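Member of s1p family of ribosomal proteins (Pyrococcus furiosus, PDB 5YH1) carries a manganese-binding DHH domain and probably acts as a RecJ-like exonuclease on nucleic acids. Local coordinates at residues R49-F53 / E54-I58; A78-P81 / L82-V86. All coordinates share one frame; numbering follows the deposited sequence.

Overall arrangement
Contacts 1 and 2 follow one another in series, neither nested nor crossed, near one end of the DHH domain and away from its manganese site. Contact 1 comes first: residues 49-58 end helix 32-53 and close the tight turn that leads into strand 58-63. The chain then runs along that strand and enters helix 66-86, whose last turns hold contact 2. This second contact closes no loop, being i to i+4 packing within a helix that crosses over to strand 97-102, parallel to and beside 58-63. With centres about 10 Å apart, the two meet where Ile52 lies on Ile79 and Phe53 on Val86, joining helix 32-53 to helix 66-86.

Contact 1 of 2, residues R49-F53 / E54-I58; sequences RRAIF and EGRPI
With chi1 at 72°, Glu54 has CG between its backbone N and carbonyl carbon, 3.4 Å from both Arg50 O and Ala51 O, and the extended chain carries the carboxylate on toward Arg50 and Arg56. Arg56 starts out extended but bends at chi3 (-57°), turning its guanidinium back to that carboxylate. Arg56 NE meets Glu54 OE1 at 2.8 Å in an almost straight, hydrogen-bonded salt bridge, in the guanidinium plane but from above the carboxylate plane; NH2 gives weak bonds to both carboxylate oxygens, and NH1 bonds to Leu130 O. The extended side chain of Arg50 crosses that of Glu54, and NH1 adds a long salt bridge of 3.7 Å to Glu54 OE2; Arg50 NE and NH2 are held more firmly, by Asp17 and Glu13 of helix 2-20.

Beneath this network the backbone forms a Schellman motif. Gly55 takes a positive phi of 75°. Arg56 N bonds to Ala51 O at 2.9 Å, while Gly55 N reaches Ile52 O at 3.2 Å from above the carbonyl plane. The apolar side of the turn is closed by Ala51 CB, 4.1 Å from Ile58 CG1, and by Ile52 CG1, 3.9 Å from Ile58 CD1. Ile58 sits against the end of helix 32-53 as it begins strand 58-63 of the parallel sheet, hydrogen-bonded through its backbone to Leu96 and Lys98, while helix 66-86 packs on Ile52 and Phe53.

Contact 2 of 2, residues A78-P81 / L82-V86; sequences AIIP and LIEKV
Pro81 and Leu82 stand at a proline kink in the last two turns of helix 66-86, the helix of a beta-alpha-beta crossover between strands 58-63 and 97-102. Leu82 lies over the two carbonyls at this step, CG 3.8 Å from Ala78 O and CB 3.5 Å from Ile79 O, and its side chain packs on Ile52 of helix 32-53. The ring nitrogen of Pro81 has no hydrogen to give to the preceding turn; the i to i+4 bonds from Ile79 O, Ile80 O and Pro81 O are nevertheless made, the last from Lys85 N at 3.0 Å. Next to the kink Leu82 N stands 4.0 Å from Ala78 O, too far for the regular helical bond, and Ala78 O accepts one from Asn211 ND2.

Ile80 belongs to another side of the helix, against Phe97 and Arg93. Its CG2, placed anti to the backbone N by a chi1 of -68°, touches the carboxylate end of Glu84, while its carbonyl receives Glu84 N at 2.9 Å. Between these sides Ile83 joins Ile79 and Ile80 in packing on Phe97. Cutting this isoleucine back to an alanine removes CG1, CG2 and CD1 and would probably open a gap against Ile79 and Phe97. The fit there is close, tighter than usual van der Waals packing, with Ile83 CD1 only 3.5 Å from Ile79 CG2.

Contact 1 of 2, residues R49-F53 / E54-I58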
# COMPACT_ATOMS: atom_id res chain seq x y z
N ARG A 49 33.87 -1.61 -2.68
CA ARG A 49 34.67 -1.18 -3.84
C ARG A 49 34.80 -2.29 -4.88
O ARG A 49 34.76 -2.04 -6.07
CB ARG A 49 36.06 -0.71 -3.39
CG ARG A 49 36.09 0.64 -2.67
CD ARG A 49 37.43 0.86 -1.98
NE ARG A 49 38.55 0.78 -2.93
CZ ARG A 49 38.89 1.75 -3.78
NH1 ARG A 49 38.23 2.89 -3.82
NH2 ARG A 49 39.90 1.57 -4.60
N ARG A 50 34.97 -3.53 -4.42
CA ARG A 50 35.13 -4.66 -5.33
C ARG A 50 33.86 -4.90 -6.15
O ARG A 50 33.94 -5.07 -7.38
CB ARG A 50 35.53 -5.92 -4.57
CG ARG A 50 36.21 -6.94 -5.47
CD ARG A 50 36.58 -8.22 -4.73
NE ARG A 50 37.47 -9.04 -5.55
CZ ARG A 50 37.09 -9.76 -6.62
NH1 ARG A 50 35.82 -9.76 -7.02
NH2 ARG A 50 38.00 -10.47 -7.29
N ALA A 51 32.71 -4.90 -5.48
CA ALA A 51 31.42 -4.98 -6.17
C ALA A 51 31.31 -3.91 -7.25
O ALA A 51 30.91 -4.20 -8.38
CB ALA A 51 30.28 -4.86 -5.18
N ILE A 52 31.69 -2.68 -6.91
CA ILE A 52 31.64 -1.56 -7.86
C ILE A 52 32.53 -1.80 -9.08
O ILE A 52 32.11 -1.58 -10.22
CB ILE A 52 32.09 -0.23 -7.21
CG1 ILE A 52 31.09 0.22 -6.14
CG2 ILE A 52 32.24 0.87 -8.26
CD1 ILE A 52 31.62 1.31 -5.24
N PHE A 53 33.75 -2.24 -8.83
CA PHE A 53 34.72 -2.40 -9.91
C PHE A 53 34.38 -3.58 -10.82
O PHE A 53 34.72 -3.56 -11.99
CB PHE A 53 36.15 -2.49 -9.36
CG PHE A 53 36.64 -1.23 -8.68
CD1 PHE A 53 36.36 0.02 -9.20
CD2 PHE A 53 37.43 -1.31 -7.55
CE1 PHE A 53 36.82 1.17 -8.58
CE2 PHE A 53 37.90 -0.16 -6.93
CZ PHE A 53 37.60 1.08 -7.44
N GLU A 54 33.71 -4.60 -10.30
CA GLU A 54 33.29 -5.72 -11.14
C GLU A 54 31.94 -5.50 -11.81
O GLU A 54 31.48 -6.33 -12.56
CB GLU A 54 33.31 -7.04 -10.36
CG GLU A 54 32.21 -7.22 -9.34
CD GLU A 54 32.34 -8.51 -8.57
OE1 GLU A 54 32.02 -8.54 -7.37
OE2 GLU A 54 32.75 -9.53 -9.15
N GLY A 55 31.30 -4.36 -11.56
CA GLY A 55 30.00 -4.06 -12.16
C GLY A 55 28.86 -4.84 -11.53
O GLY A 55 27.83 -5.04 -12.16
N ARG A 56 29.05 -5.26 -10.29
CA ARG A 56 28.02 -5.96 -9.54
C ARG A 56 27.09 -4.94 -8.90
O ARG A 56 27.56 -3.94 -8.35
CB ARG A 56 28.66 -6.83 -8.46
CG ARG A 56 27.67 -7.60 -7.61
CD ARG A 56 28.36 -8.39 -6.51
NE ARG A 56 29.36 -9.31 -7.03
CZ ARG A 56 29.14 -10.59 -7.37
NH1 ARG A 56 27.94 -11.15 -7.26
NH2 ARG A 56 30.15 -11.32 -7.83
N PRO A 57 25.76 -5.19 -8.93
CA PRO A 57 24.86 -4.24 -8.28
C PRO A 57 24.98 -4.27 -6.76
O PRO A 57 25.48 -5.25 -6.19
CB PRO A 57 23.46 -4.70 -8.71
CG PRO A 57 23.61 -6.06 -9.27
CD PRO A 57 25.05 -6.26 -9.64
N ILE A 58 24.55 -3.18 -6.14
CA ILE A 58 24.54 -3.05 -4.70
C ILE A 58 23.14 -2.64 -4.25
O ILE A 58 22.54 -1.74 -4.83
CB ILE A 58 25.56 -1.98 -4.25
CG1 ILE A 58 26.98 -2.44 -4.57
CG2 ILE A 58 25.40 -1.65 -2.77
CD1 ILE A 58 28.04 -1.39 -4.31

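Contact 2 of 2, residues A78-P81 / L82-V86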
# COMPACT_ATOMS: atom_id res chain seq x y z
N ALA A 78 29.60 8.35 -1.72
CA ALA A 78 30.91 7.78 -2.06
C ALA A 78 30.84 6.76 -3.22
O ALA A 78 31.73 6.70 -4.06
CB ALA A 78 31.50 7.10 -0.83
N ILE A 79 29.78 5.96 -3.23
CA ILE A 79 29.64 4.86 -4.20
C ILE A 79 29.32 5.34 -5.62
O ILE A 79 29.96 4.90 -6.58
CB ILE A 79 28.57 3.86 -3.71
CG1 ILE A 79 29.10 3.11 -2.49
CG2 ILE A 79 28.21 2.86 -4.81
CD1 ILE A 79 28.03 2.47 -1.65
N ILE A 80 28.35 6.24 -5.75
CA ILE A 80 27.84 6.64 -7.08
C ILE A 80 28.95 7.15 -8.01
O ILE A 80 29.02 6.72 -9.16
CB ILE A 80 26.69 7.67 -6.97
CG1 ILE A 80 25.43 7.04 -6.37
CG2 ILE A 80 26.37 8.29 -8.32
CD1 ILE A 80 24.89 5.84 -7.11
N PRO A 81 29.82 8.07 -7.53
CA PRO A 81 30.91 8.53 -8.40
C PRO A 81 31.83 7.43 -8.90
O PRO A 81 32.28 7.48 -10.05
CB PRO A 81 31.69 9.51 -7.51
CG PRO A 81 30.70 9.99 -6.51
CD PRO A 81 29.75 8.84 -6.28
N LEU A 82 32.14 6.44 -8.06
CA LEU A 82 32.97 5.32 -8.49
C LEU A 82 32.26 4.50 -9.56
O LEU A 82 32.87 4.13 -10.56
CB LEU A 82 33.36 4.42 -7.32
CG LEU A 82 34.30 4.98 -6.26
CD1 LEU A 82 34.71 3.87 -5.30
CD2 LEU A 82 35.53 5.64 -6.89
N ILE A 83 30.98 4.24 -9.36
CA ILE A 83 30.19 3.52 -10.35
C ILE A 83 30.22 4.26 -11.69
O ILE A 83 30.37 3.63 -12.74
CB ILE A 83 28.73 3.32 -9.89
CG1 ILE A 83 28.68 2.30 -8.76
CG2 ILE A 83 27.84 2.89 -11.06
CD1 ILE A 83 27.32 2.19 -8.09
N GLU A 84 30.10 5.58 -11.64
CA GLU A 84 30.07 6.39 -12.86
C GLU A 84 31.42 6.46 -13.57
O GLU A 84 31.45 6.55 -14.80
CB GLU A 84 29.51 7.80 -12.58
CG GLU A 84 28.01 7.75 -12.28
CD GLU A 84 27.36 9.12 -12.17
OE1 GLU A 84 28.00 10.04 -11.61
OE2 GLU A 84 26.21 9.26 -12.64
N LYS A 85 32.52 6.38 -12.83
CA LYS A 85 33.84 6.41 -13.47
C LYS A 85 34.20 5.08 -14.16
O LYS A 85 34.94 5.08 -15.14
CB LYS A 85 34.94 6.86 -12.50
CG LYS A 85 35.67 5.76 -11.74
CD LYS A 85 37.00 6.25 -11.19
CE LYS A 85 36.82 7.44 -10.25
NZ LYS A 85 37.99 7.60 -9.34
N VAL A 86 33.69 3.95 -13.66
CA VAL A 86 34.01 2.65 -14.25
C VAL A 86 32.98 2.12 -15.25
O VAL A 86 33.28 1.21 -16.01
CB VAL A 86 34.30 1.56 -13.18
CG1 VAL A 86 35.35 2.05 -12.20
CG2 VAL A 86 33.03 1.12 -12.46